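Local coordinates for siderophore enterobactin esterase (Emericella nidulans, PDB 6GUO), which hydrolyses the ester bonds of enterobactin, a xenosiderophore made by Gram-negative bacteria, so that its iron can be released inside the fungal cell, at residues F224-E228 and E282-V287; S189-W193 and R252-C258; C258-Y262 and K273-K277; S103-P109 and A127-E133; V35-W41 and F151-S155. All blocks are in the same frame, centred on the assembly; numbering follows the deposited sequence. Where two conformers were deposited one is given.

Contact 1. Residues F224-E228 and E282-V287; sequences FGSRE and EDHGSV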
# COMPACT_ATOMS: atom_id res chain seq x y z
N PHE A 224 0.30 1.04 15.41
CA PHE A 224 -0.69 -0.01 15.61
C PHE A 224 -2.03 0.48 15.09
O PHE A 224 -2.24 1.68 14.92
CB PHE A 224 -0.78 -0.41 17.10
CG PHE A 224 -1.17 0.72 18.02
CD1 PHE A 224 -2.51 0.94 18.35
CD2 PHE A 224 -0.20 1.56 18.56
CE1 PHE A 224 -2.87 1.97 19.21
CE2 PHE A 224 -0.55 2.59 19.42
CZ PHE A 224 -1.88 2.80 19.74
N GLY A 225 -2.92 -0.46 14.81
CA GLY A 225 -4.30 -0.13 14.46
C GLY A 225 -5.15 -0.04 15.71
O GLY A 225 -4.98 -0.85 16.62
N SER A 226 -6.09 0.91 15.75
CA SER A 226 -6.91 1.12 16.96
C SER A 226 -7.74 -0.11 17.34
O SER A 226 -7.98 -0.34 18.53
CB SER A 226 -7.83 2.34 16.80
OG SER A 226 -8.89 2.08 15.90
N ARG A 227 -8.15 -0.89 16.35
CA ARG A 227 -8.96 -2.08 16.58
C ARG A 227 -8.19 -3.30 17.07
O ARG A 227 -8.81 -4.29 17.44
CB ARG A 227 -9.73 -2.46 15.32
CG ARG A 227 -10.71 -1.39 14.88
CD ARG A 227 -11.48 -1.85 13.67
NE ARG A 227 -12.63 -0.99 13.40
CZ ARG A 227 -13.48 -1.15 12.38
NH1 ARG A 227 -13.33 -2.16 11.52
NH2 ARG A 227 -14.50 -0.31 12.23
N GLU A 228 -6.86 -3.25 17.09
CA GLU A 228 -6.07 -4.42 17.47
C GLU A 228 -6.36 -4.88 18.90
O GLU A 228 -6.61 -6.06 19.13
CB GLU A 228 -4.57 -4.16 17.25
CG GLU A 228 -4.22 -4.03 15.78
CD GLU A 228 -2.75 -4.12 15.51
OE1 GLU A 228 -2.18 -5.21 15.75
OE2 GLU A 228 -2.16 -3.11 15.06
N GLU A 282 -8.27 0.61 11.96
CA GLU A 282 -7.52 -0.46 11.31
C GLU A 282 -7.30 -1.60 12.29
O GLU A 282 -7.14 -1.38 13.49
CB GLU A 282 -6.17 0.05 10.79
CG GLU A 282 -6.23 1.28 9.89
CD GLU A 282 -6.83 1.04 8.51
OE1 GLU A 282 -7.28 -0.08 8.19
OE2 GLU A 282 -6.84 2.01 7.73
N ASP A 283 -7.31 -2.82 11.76
CA ASP A 283 -7.06 -4.04 12.53
C ASP A 283 -5.65 -4.56 12.21
O ASP A 283 -4.90 -3.89 11.49
CB ASP A 283 -8.17 -5.08 12.29
CG ASP A 283 -8.36 -5.44 10.82
OD1 ASP A 283 -7.38 -5.82 10.15
OD2 ASP A 283 -9.50 -5.34 10.33
N HIS A 284 -5.30 -5.73 12.74
CA HIS A 284 -3.93 -6.26 12.62
C HIS A 284 -3.48 -6.46 11.16
O HIS A 284 -2.32 -6.21 10.82
CB HIS A 284 -3.82 -7.58 13.40
CG HIS A 284 -2.42 -8.07 13.60
ND1 HIS A 284 -1.47 -7.34 14.28
CD2 HIS A 284 -1.83 -9.23 13.25
CE1 HIS A 284 -0.34 -8.03 14.33
NE2 HIS A 284 -0.54 -9.18 13.70
N GLY A 285 -4.41 -6.88 10.30
CA GLY A 285 -4.16 -7.05 8.87
C GLY A 285 -4.29 -5.76 8.07
O GLY A 285 -3.41 -5.43 7.28
N SER A 286 -5.40 -5.04 8.27
CA SER A 286 -5.67 -3.83 7.48
C SER A 286 -4.69 -2.69 7.75
O SER A 286 -4.52 -1.82 6.91
CB SER A 286 -7.12 -3.35 7.68
OG SER A 286 -7.31 -2.75 8.95
N VAL A 287 -4.03 -2.69 8.91
CA VAL A 287 -3.06 -1.64 9.24
C VAL A 287 -1.73 -1.76 8.47
O VAL A 287 -0.98 -0.79 8.42
CB VAL A 287 -2.80 -1.57 10.77
CG1 VAL A 287 -1.88 -2.70 11.23
CG2 VAL A 287 -2.24 -0.21 11.16
O HOH W 1 -11.75 -4.65 11.50
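Phe224 meets Val287 through its backbone alone: CG2 of Val287 lies 4.0 Å from Phe224 C, while the phenyl ring leaves the contact and packs on helix 254-268. The same methyl rests against the backbone of Gly225, whose CA approaches Glu282 O at 3.3 Å in a CA-H...O contact. Ser226 adds little across the contact; its hydroxyl bonds to the backbone N of Asp281. Arg227 N then donates to Glu282 O over 3.1 Å, as the chain rounds the type I turn from Gly225 to Glu228. Farther out, water 1 accepts from Arg227 NH1 and donates to Asp283 OD2, linking two opposite charges. Alpha/beta-hydrolases carry their acid after the strand equivalent to 219-225 and their histidine after the next; Glu228 and His284 fit these places, consistent with a triad with Ser165. His284 ND1 donates to Glu228 OE1 over 2.7 Å at 160°, with OE1 near the ring plane but ND1 45° above the carboxylate plane. OE2, the other oxygen, takes Gly225 N at 2.8 Å through its anti lone pair and also bonds to Ser189 OG, which fixes the carboxylate's rotation. His284 in turn touches Ser165 of a probable nucleophile elbow.

Contact 2. Residues S189-W193 and R252-C258; sequences SPSIW and RRMNDNC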
# COMPACT_ATOMS: atom_id res chain seq x y z
N SER A 189 2.83 -2.66 14.59
CA SER A 189 2.09 -3.62 15.41
C SER A 189 3.00 -4.68 16.03
O SER A 189 2.75 -5.86 15.89
CB SER A 189 1.01 -4.30 14.55
OG SER A 189 0.22 -3.33 13.90
N PRO A 190 4.08 -4.24 16.70
CA PRO A 190 5.07 -5.22 17.18
C PRO A 190 4.47 -6.14 18.23
O PRO A 190 3.71 -5.69 19.09
CB PRO A 190 6.15 -4.34 17.80
CG PRO A 190 5.42 -3.11 18.23
CD PRO A 190 4.41 -2.88 17.15
N SER A 191 4.81 -7.43 18.16
CA SER A 191 4.27 -8.43 19.08
C SER A 191 4.95 -8.34 20.45
O SER A 191 5.63 -9.27 20.89
CB SER A 191 4.43 -9.83 18.48
OG SER A 191 3.84 -9.89 17.20
N ILE A 192 4.72 -7.22 21.13
CA ILE A 192 5.35 -6.93 22.42
C ILE A 192 4.94 -7.99 23.45
O ILE A 192 5.77 -8.42 24.25
CB ILE A 192 5.07 -5.48 22.89
CG1 ILE A 192 5.81 -4.50 21.96
CG2 ILE A 192 5.50 -5.26 24.34
CD1 ILE A 192 5.43 -3.04 22.12
N TRP A 193 3.68 -8.42 23.39
CA TRP A 193 3.16 -9.54 24.20
C TRP A 193 4.00 -10.83 24.21
O TRP A 193 3.98 -11.56 25.20
CB TRP A 193 1.73 -9.90 23.75
CG TRP A 193 1.64 -10.41 22.34
CD1 TRP A 193 1.41 -9.66 21.21
CD2 TRP A 193 1.77 -11.76 21.89
NE1 TRP A 193 1.40 -10.47 20.10
CE2 TRP A 193 1.61 -11.76 20.49
CE3 TRP A 193 2.00 -12.98 22.55
CZ2 TRP A 193 1.68 -12.93 19.72
CZ3 TRP A 193 2.08 -14.15 21.79
CH2 TRP A 193 1.92 -14.11 20.39
N ARG A 252 -3.07 -9.86 24.08
CA ARG A 252 -1.96 -9.28 23.32
C ARG A 252 -1.75 -7.81 23.59
O ARG A 252 -0.63 -7.31 23.45
CB ARG A 252 -2.13 -9.56 21.84
CG ARG A 252 -1.99 -11.05 21.56
CD ARG A 252 -2.18 -11.39 20.10
NE ARG A 252 -2.15 -12.84 19.92
CZ ARG A 252 -1.94 -13.47 18.77
NH1 ARG A 252 -1.73 -12.80 17.64
NH2 ARG A 252 -1.94 -14.80 18.75
N ARG A 253 -2.82 -7.10 23.95
CA ARG A 253 -2.72 -5.76 24.51
C ARG A 253 -1.89 -4.83 23.61
O ARG A 253 -1.02 -4.09 24.08
CB ARG A 253 -2.10 -5.87 25.91
CG ARG A 253 -2.29 -4.67 26.80
CD ARG A 253 -1.95 -4.99 28.24
NE ARG A 253 -2.13 -3.81 29.08
CZ ARG A 253 -1.22 -2.86 29.29
NH1 ARG A 253 -1.53 -1.84 30.08
NH2 ARG A 253 -0.01 -2.91 28.73
N MET A 254 -2.15 -4.89 22.30
CA MET A 254 -1.31 -4.23 21.31
C MET A 254 -1.20 -2.72 21.54
O MET A 254 -0.09 -2.17 21.58
CB MET A 254 -1.84 -4.50 19.90
CG MET A 254 -1.01 -3.90 18.77
SD MET A 254 0.69 -4.49 18.71
CE MET A 254 0.47 -6.22 18.30
N ASN A 255 -2.35 -2.06 21.70
CA ASN A 255 -2.43 -0.60 21.78
C ASN A 255 -1.70 -0.07 23.02
O ASN A 255 -0.86 0.83 22.92
CB ASN A 255 -3.89 -0.10 21.82
CG ASN A 255 -4.71 -0.54 20.63
OD1 ASN A 255 -4.48 -1.59 20.02
ND2 ASN A 255 -5.72 0.26 20.29
N ASP A 256 -2.03 -0.63 24.19
CA ASP A 256 -1.41 -0.20 25.44
C ASP A 256 0.08 -0.56 25.54
O ASP A 256 0.87 0.24 26.04
CB ASP A 256 -2.18 -0.73 26.66
CG ASP A 256 -3.56 -0.08 26.83
OD1 ASP A 256 -3.78 1.06 26.37
OD2 ASP A 256 -4.43 -0.72 27.45
N ASN A 257 0.46 -1.76 25.07
CA ASN A 257 1.88 -2.14 25.06
C ASN A 257 2.72 -1.17 24.20
O ASN A 257 3.80 -0.75 24.63
CB ASN A 257 2.09 -3.59 24.56
CG ASN A 257 1.72 -4.64 25.60
OD1 ASN A 257 1.49 -4.33 26.77
ND2 ASN A 257 1.68 -5.90 25.18
N CYS A 258 2.22 -0.81 23.02
CA CYS A 258 2.90 0.15 22.15
C CYS A 258 3.04 1.53 22.79
O CYS A 258 4.13 2.10 22.80
CB CYS A 258 2.17 0.32 20.82
SG CYS A 258 2.45 -1.04 19.68
O HOH W 2 2.26 -4.07 21.24
O HOH W 3 1.69 -6.41 22.31
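This is a buried contact, mostly apolar and water-bridged, between the loop that follows strand 184-188 and the junction where helix 239-252 gives way to helix 254-268. At its outer end Trp193 and Arg252 lie side by side. CG of Arg252 stands 3.6 Å above the centroid of the indole five-membered ring, and the extended chain then carries the guanidinium out over the CZ2 corner, its CZ 3.8 Å from Trp193 CZ2. There it is stacked flat on the indole, planes 19° apart. Trp193 CG sits between the backbone N and carbonyl carbon (chi1 63°), which turns the indole beneath the arginine chain. At the edge of the indole, in its plane, water 3 accepts from Trp193 N and Asn257 ND2 and donates to Arg252 O, tying the loop to the end of one helix and the first turn of the next. Arg253, the N-cap residue with positive phi, marks the break between the two helices, which together belong to the crossover between strands 219-225 and 273-279 of the alpha/beta-hydrolase fold. Deeper in, Met254 curls at chi2 and chi3 to lay SD 3.3 Å from Pro190 O and its methyl CE 3.3 Å from Ser189 O. Water 2 donates to Pro190 O and Met254 O. Ile192 and Asn257 pass in opposite senses, CG2 of Ile192 3.8 Å from Asn257 CB, and Cys258 SG lies 3.7 Å from Pro190 CD.

Contact 3. Residues C258-Y262 and K273-K277; sequences CEELY and KLEVK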
# COMPACT_ATOMS: atom_id res chain seq x y z
N CYS A 258 2.22 -0.81 23.02
CA CYS A 258 2.90 0.15 22.15
C CYS A 258 3.04 1.53 22.79
O CYS A 258 4.13 2.10 22.80
CB CYS A 258 2.17 0.32 20.82
SG CYS A 258 2.45 -1.04 19.68
N GLU A 259 1.92 2.05 23.31
CA GLU A 259 1.91 3.38 23.93
C GLU A 259 2.82 3.44 25.16
O GLU A 259 3.53 4.43 25.36
CB GLU A 259 0.48 3.79 24.32
CG GLU A 259 -0.42 4.19 23.15
CD GLU A 259 -0.07 5.54 22.52
OE1 GLU A 259 -0.58 5.81 21.41
OE2 GLU A 259 0.71 6.33 23.10
N GLU A 260 2.82 2.38 25.96
CA GLU A 260 3.69 2.31 27.14
C GLU A 260 5.16 2.20 26.78
O GLU A 260 6.00 2.83 27.42
CB GLU A 260 3.26 1.17 28.07
CG GLU A 260 2.04 1.53 28.91
CD GLU A 260 1.28 0.33 29.43
OE1 GLU A 260 1.89 -0.75 29.59
OE2 GLU A 260 0.07 0.47 29.68
N LEU A 261 5.48 1.40 25.76
CA LEU A 261 6.86 1.31 25.26
C LEU A 261 7.33 2.66 24.72
O LEU A 261 8.45 3.09 25.01
CB LEU A 261 7.00 0.24 24.18
CG LEU A 261 8.41 0.05 23.59
CD1 LEU A 261 9.42 -0.31 24.68
CD2 LEU A 261 8.40 -1.01 22.51
N TYR A 262 6.48 3.31 23.93
CA TYR A 262 6.73 4.68 23.47
C TYR A 262 7.07 5.60 24.64
O TYR A 262 8.08 6.30 24.62
CB TYR A 262 5.53 5.23 22.69
CG TYR A 262 5.63 6.71 22.40
CD1 TYR A 262 6.38 7.18 21.33
CD2 TYR A 262 4.97 7.64 23.21
CE1 TYR A 262 6.47 8.54 21.06
CE2 TYR A 262 5.06 9.00 22.95
CZ TYR A 262 5.81 9.44 21.88
OH TYR A 262 5.91 10.79 21.62
N LYS A 273 15.12 10.34 17.45
CA LYS A 273 13.75 10.68 17.13
C LYS A 273 12.87 9.47 17.41
O LYS A 273 13.26 8.33 17.13
CB LYS A 273 13.61 11.12 15.67
CG LYS A 273 12.28 11.80 15.39
CD LYS A 273 12.05 12.07 13.92
CE LYS A 273 10.72 12.79 13.73
NZ LYS A 273 10.42 13.05 12.30
N LEU A 274 11.68 9.73 17.94
CA LEU A 274 10.76 8.69 18.34
C LEU A 274 9.33 9.14 18.04
O LEU A 274 8.97 10.27 18.32
CB LEU A 274 10.94 8.40 19.83
CG LEU A 274 9.97 7.45 20.53
CD1 LEU A 274 10.00 6.07 19.91
CD2 LEU A 274 10.28 7.40 22.02
N GLU A 275 8.54 8.25 17.45
CA GLU A 275 7.17 8.57 17.06
C GLU A 275 6.31 7.33 17.23
O GLU A 275 6.76 6.21 16.99
CB GLU A 275 7.15 9.05 15.60
CG GLU A 275 5.77 9.25 14.98
CD GLU A 275 5.84 10.00 13.65
OE1 GLU A 275 6.28 11.17 13.64
OE2 GLU A 275 5.44 9.43 12.62
N VAL A 276 5.07 7.54 17.68
CA VAL A 276 4.06 6.48 17.73
C VAL A 276 2.83 6.98 16.97
O VAL A 276 2.46 8.16 17.09
CB VAL A 276 3.71 6.05 19.18
CG1 VAL A 276 3.10 7.18 19.99
CG2 VAL A 276 2.78 4.83 19.16
N LYS A 277 2.22 6.09 16.20
CA LYS A 277 1.01 6.42 15.42
C LYS A 277 -0.04 5.33 15.62
O LYS A 277 0.23 4.15 15.38
CB LYS A 277 1.36 6.56 13.94
CG LYS A 277 0.18 6.74 12.98
CD LYS A 277 -0.59 8.02 13.23
CE LYS A 277 -1.90 8.06 12.45
NZ LYS A 277 -1.74 8.51 11.05
O HOH W 4 4.66 10.35 18.49
O HOH W 5 8.32 11.61 20.57
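Helix segment 258-262 and strand segment 273-277 run nearly antiparallel, their axes 9.1 Å apart at closest approach with 162° between their directions. Tyr262 and Val276 bring the backbones nearest, their CA atoms 6.6 Å apart, and no direct hydrogen bond crosses the gap. The main join is a CH-pi contact: Val276 CG1 stands over the centre of the Tyr262 ring, 3.5 Å from its centroid and 12° off the normal. CG of Tyr262 is anti to the backbone N (chi1 170°), which swings the ring across the strand, one face against Val276. Leu274 comes obliquely to the same ring, its CG 3.7 Å from Tyr262 CD1, and sends CD2 to 3.6 Å from Tyr262 O. Helix 254-268 and edge strand 273-279 form the second half of a beta-alpha-beta crossover that begins at the parallel neighbour, strand 219-225; Phe224 of that strand also packs on Val276. Beyond the ring, water 5 joins Tyr262 OH, at 2.8 Å, to Leu274 O, to which it donates. Water 4 accepts from Val276 N and makes a weaker link to the same hydroxyl. To one side, the bent chain of Glu259 brings OE2 to 4.0 Å from Val276 CG1.

Contact 4. Residues S103-P109 and A127-E133; sequences SYDLTPP and AHGGADE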
# COMPACT_ATOMS: atom_id res chain seq x y z
N SER A 103 8.26 -17.48 12.20
CA SER A 103 8.23 -17.60 13.66
C SER A 103 9.62 -17.85 14.24
O SER A 103 9.97 -17.29 15.27
CB SER A 103 7.26 -18.70 14.12
OG SER A 103 7.72 -20.00 13.77
N TYR A 104 10.41 -18.69 13.56
CA TYR A 104 11.79 -18.94 13.97
C TYR A 104 12.68 -17.72 13.67
O TYR A 104 13.41 -17.25 14.55
CB TYR A 104 12.36 -20.19 13.29
CG TYR A 104 13.79 -20.46 13.67
CD1 TYR A 104 14.12 -20.87 14.96
CD2 TYR A 104 14.83 -20.28 12.75
CE1 TYR A 104 15.43 -21.11 15.33
CE2 TYR A 104 16.15 -20.51 13.11
CZ TYR A 104 16.45 -20.93 14.39
OH TYR A 104 17.76 -21.17 14.75
N ASP A 105 12.60 -17.22 12.44
CA ASP A 105 13.47 -16.13 11.99
C ASP A 105 13.30 -14.82 12.76
O ASP A 105 14.28 -14.09 12.93
CB ASP A 105 13.30 -15.85 10.49
CG ASP A 105 13.96 -16.88 9.61
OD1 ASP A 105 13.42 -17.15 8.52
OD2 ASP A 105 15.02 -17.42 9.97
N LEU A 106 12.09 -14.54 13.23
CA LEU A 106 11.76 -13.22 13.78
C LEU A 106 11.69 -13.13 15.30
O LEU A 106 11.60 -12.03 15.84
CB LEU A 106 10.43 -12.74 13.16
CG LEU A 106 10.44 -12.63 11.63
CD1 LEU A 106 9.06 -12.23 11.11
CD2 LEU A 106 11.49 -11.65 11.14
N THR A 107 11.73 -14.26 16.01
CA THR A 107 11.67 -14.25 17.48
C THR A 107 13.06 -14.41 18.09
O THR A 107 13.83 -15.25 17.64
CB THR A 107 10.75 -15.35 18.02
OG1 THR A 107 11.15 -16.62 17.48
CG2 THR A 107 9.30 -15.06 17.63
N PRO A 108 13.38 -13.59 19.11
CA PRO A 108 14.71 -13.66 19.70
C PRO A 108 14.91 -14.87 20.62
O PRO A 108 13.93 -15.38 21.18
CB PRO A 108 14.82 -12.36 20.49
CG PRO A 108 13.42 -12.01 20.85
CD PRO A 108 12.57 -12.51 19.71
N PRO A 109 16.16 -15.34 20.76
CA PRO A 109 16.43 -16.43 21.69
C PRO A 109 16.29 -15.93 23.12
O PRO A 109 16.70 -14.81 23.43
CB PRO A 109 17.87 -16.82 21.37
CG PRO A 109 18.49 -15.57 20.87
CD PRO A 109 17.41 -14.77 20.21
N ALA A 127 8.32 -23.03 16.09
CA ALA A 127 9.77 -22.81 16.12
C ALA A 127 10.06 -21.35 16.49
O ALA A 127 9.32 -20.45 16.09
CB ALA A 127 10.40 -23.17 14.78
N HIS A 128 11.12 -21.14 17.26
CA HIS A 128 11.41 -19.83 17.84
C HIS A 128 12.89 -19.66 18.15
O HIS A 128 13.63 -20.64 18.27
CB HIS A 128 10.61 -19.65 19.13
CG HIS A 128 10.95 -20.64 20.19
ND1 HIS A 128 11.81 -20.36 21.23
CD2 HIS A 128 10.57 -21.93 20.37
CE1 HIS A 128 11.94 -21.42 22.00
NE2 HIS A 128 11.19 -22.39 21.50
N GLY A 129 13.31 -18.40 18.29
CA GLY A 129 14.65 -18.06 18.78
C GLY A 129 15.75 -17.88 17.75
O GLY A 129 16.93 -17.86 18.11
N GLY A 130 15.39 -17.74 16.48
CA GLY A 130 16.36 -17.56 15.39
C GLY A 130 16.65 -16.12 14.98
O GLY A 130 17.30 -15.92 13.95
N ALA A 131 16.21 -15.13 15.75
CA ALA A 131 16.34 -13.72 15.35
C ALA A 131 17.78 -13.22 15.27
O ALA A 131 18.11 -12.44 14.37
CB ALA A 131 15.53 -12.81 16.24
N ASP A 132 18.63 -13.66 16.19
CA ASP A 132 20.05 -13.28 16.13
C ASP A 132 20.74 -13.83 14.89
O ASP A 132 21.53 -13.13 14.26
CB ASP A 132 20.79 -13.68 17.41
CG ASP A 132 20.35 -12.88 18.62
OD1 ASP A 132 19.91 -11.72 18.45
OD2 ASP A 132 20.45 -13.39 19.75
N GLU A 133 20.42 -15.08 14.53
CA GLU A 133 20.93 -15.69 13.30
C GLU A 133 20.45 -14.94 12.06
O GLU A 133 21.22 -14.68 11.14
CB GLU A 133 20.49 -17.16 13.21
CG GLU A 133 21.13 -18.07 14.24
CD GLU A 133 20.56 -19.48 14.25
OE1 GLU A 133 19.80 -19.85 13.32
OE2 GLU A 133 20.87 -20.23 15.20
O HOH W 6 17.25 -17.37 11.58
O HOH W 7 13.06 -18.04 21.95
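Tyr104 starts on Ala127, the two CB atoms 3.9 Å apart, and runs from there along the backbone of segment 127-133. Its CD1 edge lies 3.4 Å from His128 O. Over one ring face sits Gly130 CA, 3.6 Å from the centroid in a CH-pi contact. At the tip, OH donates to Glu133 OE1 over 2.8 Å, reaching it from above the carboxylate plane; Lys26 forms a salt bridge with that same oxygen. Gly130 is the N-cap residue of helix 131-150, and the proline-rich insertion that narrows the active site lies in the chain between the two segments, so the contact probably pins the two ends of that excursion together. Backbone bonds from Gly130 N to Tyr104 O and from Ala131 N to Thr107 O hold the helix start. Thr107 OG1 works both ways: it donates to Ser103 O at 2.6 Å, almost in line with the C=O bond, and accepts from Gly129 N at 2.9 Å.

Contact 5. Residues V35-W41 and F151-S155; sequences VSWPLTW and FPRVS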
# COMPACT_ATOMS: atom_id res chain seq x y z
N VAL A 35 14.50 -7.24 -4.69
CA VAL A 35 15.13 -5.93 -4.69
C VAL A 35 14.51 -5.05 -5.76
O VAL A 35 14.35 -5.48 -6.90
CB VAL A 35 16.65 -6.04 -4.93
CG1 VAL A 35 17.32 -4.67 -4.85
CG2 VAL A 35 17.29 -7.00 -3.92
N SER A 36 14.16 -3.81 -5.41
CA SER A 36 13.72 -2.83 -6.38
C SER A 36 14.50 -1.54 -6.23
O SER A 36 15.01 -1.24 -5.15
CB SER A 36 12.22 -2.53 -6.25
OG SER A 36 11.93 -1.84 -5.04
N TRP A 37 14.58 -0.78 -7.32
CA TRP A 37 15.34 0.46 -7.34
C TRP A 37 14.60 1.53 -8.14
O TRP A 37 13.66 1.21 -8.87
CB TRP A 37 16.76 0.21 -7.87
CG TRP A 37 16.84 -0.46 -9.19
CD1 TRP A 37 16.99 0.14 -10.40
CD2 TRP A 37 16.82 -1.87 -9.44
NE1 TRP A 37 17.05 -0.80 -11.40
CE2 TRP A 37 16.94 -2.05 -10.84
CE3 TRP A 37 16.69 -3.00 -8.63
CZ2 TRP A 37 16.95 -3.31 -11.44
CZ3 TRP A 37 16.69 -4.25 -9.22
CH2 TRP A 37 16.82 -4.39 -10.61
N PRO A 38 14.99 2.81 -7.97
CA PRO A 38 14.22 3.89 -8.59
C PRO A 38 14.07 3.80 -10.11
O PRO A 38 14.97 3.32 -10.80
CB PRO A 38 15.02 5.14 -8.22
CG PRO A 38 15.64 4.80 -6.92
CD PRO A 38 15.99 3.34 -7.02
N LEU A 39 12.94 4.29 -10.60
CA LEU A 39 12.60 4.22 -12.01
C LEU A 39 13.47 5.09 -12.92
O LEU A 39 13.53 4.83 -14.11
CB LEU A 39 11.13 4.58 -12.21
CG LEU A 39 10.12 3.59 -11.62
CD1 LEU A 39 8.71 4.12 -11.85
CD2 LEU A 39 10.27 2.20 -12.20
N THR A 40 14.11 6.12 -12.36
CA THR A 40 15.06 6.94 -13.12
C THR A 40 16.39 6.23 -13.39
O THR A 40 17.16 6.69 -14.23
CB THR A 40 15.33 8.29 -12.42
OG1 THR A 40 15.66 8.07 -11.05
CG2 THR A 40 14.11 9.18 -12.50
N TRP A 41 16.66 5.14 -12.67
CA TRP A 41 17.86 4.33 -12.89
C TRP A 41 17.62 3.34 -14.03
O TRP A 41 16.47 3.06 -14.40
CB TRP A 41 18.23 3.56 -11.63
CG TRP A 41 18.48 4.37 -10.38
CD1 TRP A 41 18.21 5.70 -10.17
CD2 TRP A 41 19.00 3.87 -9.15
NE1 TRP A 41 18.55 6.05 -8.89
CE2 TRP A 41 19.04 4.94 -8.24
CE3 TRP A 41 19.46 2.61 -8.74
CZ2 TRP A 41 19.51 4.79 -6.93
CZ3 TRP A 41 19.92 2.46 -7.43
CH2 TRP A 41 19.95 3.55 -6.55
N PHE A 151 24.79 -3.03 -6.24
CA PHE A 151 24.93 -1.58 -6.41
C PHE A 151 26.29 -1.03 -5.94
O PHE A 151 26.33 -0.10 -5.13
CB PHE A 151 23.80 -0.86 -5.65
CG PHE A 151 22.42 -1.24 -6.11
CD1 PHE A 151 21.96 -0.86 -7.36
CD2 PHE A 151 21.57 -1.98 -5.28
CE1 PHE A 151 20.68 -1.20 -7.79
CE2 PHE A 151 20.29 -2.33 -5.70
CZ PHE A 151 19.85 -1.94 -6.96
N PRO A 152 27.41 -1.58 -6.46
CA PRO A 152 28.76 -1.17 -6.01
C PRO A 152 29.12 0.30 -6.22
O PRO A 152 29.96 0.83 -5.48
CB PRO A 152 29.70 -2.06 -6.85
CG PRO A 152 28.91 -2.41 -8.05
CD PRO A 152 27.50 -2.56 -7.56
N ARG A 153 28.50 0.96 -7.21
CA ARG A 153 28.77 2.38 -7.49
C ARG A 153 27.82 3.35 -6.78
O ARG A 153 27.90 4.56 -7.01
CB ARG A 153 28.79 2.62 -9.00
CG ARG A 153 29.85 1.80 -9.72
CD ARG A 153 29.94 2.10 -11.20
NE ARG A 153 28.65 1.97 -11.88
CZ ARG A 153 28.04 0.82 -12.18
NH1 ARG A 153 28.58 -0.36 -11.86
NH2 ARG A 153 26.86 0.85 -12.80
N VAL A 154 26.94 2.84 -5.92
CA VAL A 154 25.96 3.65 -5.20
C VAL A 154 26.40 3.82 -3.74
O VAL A 154 26.58 2.84 -3.03
CB VAL A 154 24.56 2.99 -5.24
CG1 VAL A 154 23.54 3.80 -4.45
CG2 VAL A 154 24.11 2.81 -6.68
N SER A 155 26.55 5.07 -3.31
CA SER A 155 26.80 5.38 -1.91
C SER A 155 25.46 5.36 -1.17
O SER A 155 24.54 6.11 -1.52
CB SER A 155 27.47 6.75 -1.76
OG SER A 155 27.65 7.09 -0.40
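Val154 N donates to Phe151 O over 3.1 Å, closing the type I turn whose two end residues both press on Trp41. A matching bond of 3.1 Å from Trp41 N to Pro38 O closes a second type I turn on the other segment; no polar bond passes between the segments. The contact is made by rings and methyls instead, with Phe151 at its middle. CG of Phe151 is anti to the carbonyl carbon (chi1 -59°), which points the phenyl at both tryptophans. One ring edge is directed at the face of Trp37 in an offset edge-to-face pair, planes at 69°, with Phe151 CZ 3.7 Å from Trp37 CE3. Trp41 repeats the relation with roles exchanged: its own edge is aimed at the phenyl face, planes at 75°, and its CZ3 stands 3.8 Å from Phe151 CE1. Val35 CG1 comes end-on to the phenyl edge, 3.9 Å from CE2 of Phe151, and Val154 CG1 reaches Trp41 CH2 at 4.2 Å. Pro38 CD, from the same turn, lies over the centre of one Trp41 face. Nearby, Trp37 NE1 is bonded to Ser42 O, and Val85 of strand 83-90 touches Val35, Trp41 and Phe151. The result is an aromatic cluster joining the end of strand 31-36 to the turn between helix 131-150 and strand 156-164 of the alpha/beta-hydrolase sheet.

Overall arrangement
Contacts 1, 2 and 3 form one connected region around strands 219-225 and 273-279 and helix 254-268. Cys258 belongs to both contacts 2 and 3, and Glu228 of contact 1 bonds to Ser189 of contact 2. Their characters differ: contact 1, at the probable active site, is polar; contact 2 is buried and mixes apolar packing with bridging waters; contact 3 lies at the surface and rests on one tyrosine. Contact 4, partly buried, relies on direct backbone and hydroxyl bonds at a helix start, and its nearest atoms are about 7 Å from contact 2. Contact 5 is buried and purely apolar across its segments, its centre about 33 Å from that of contact 1, beyond the chain's centre.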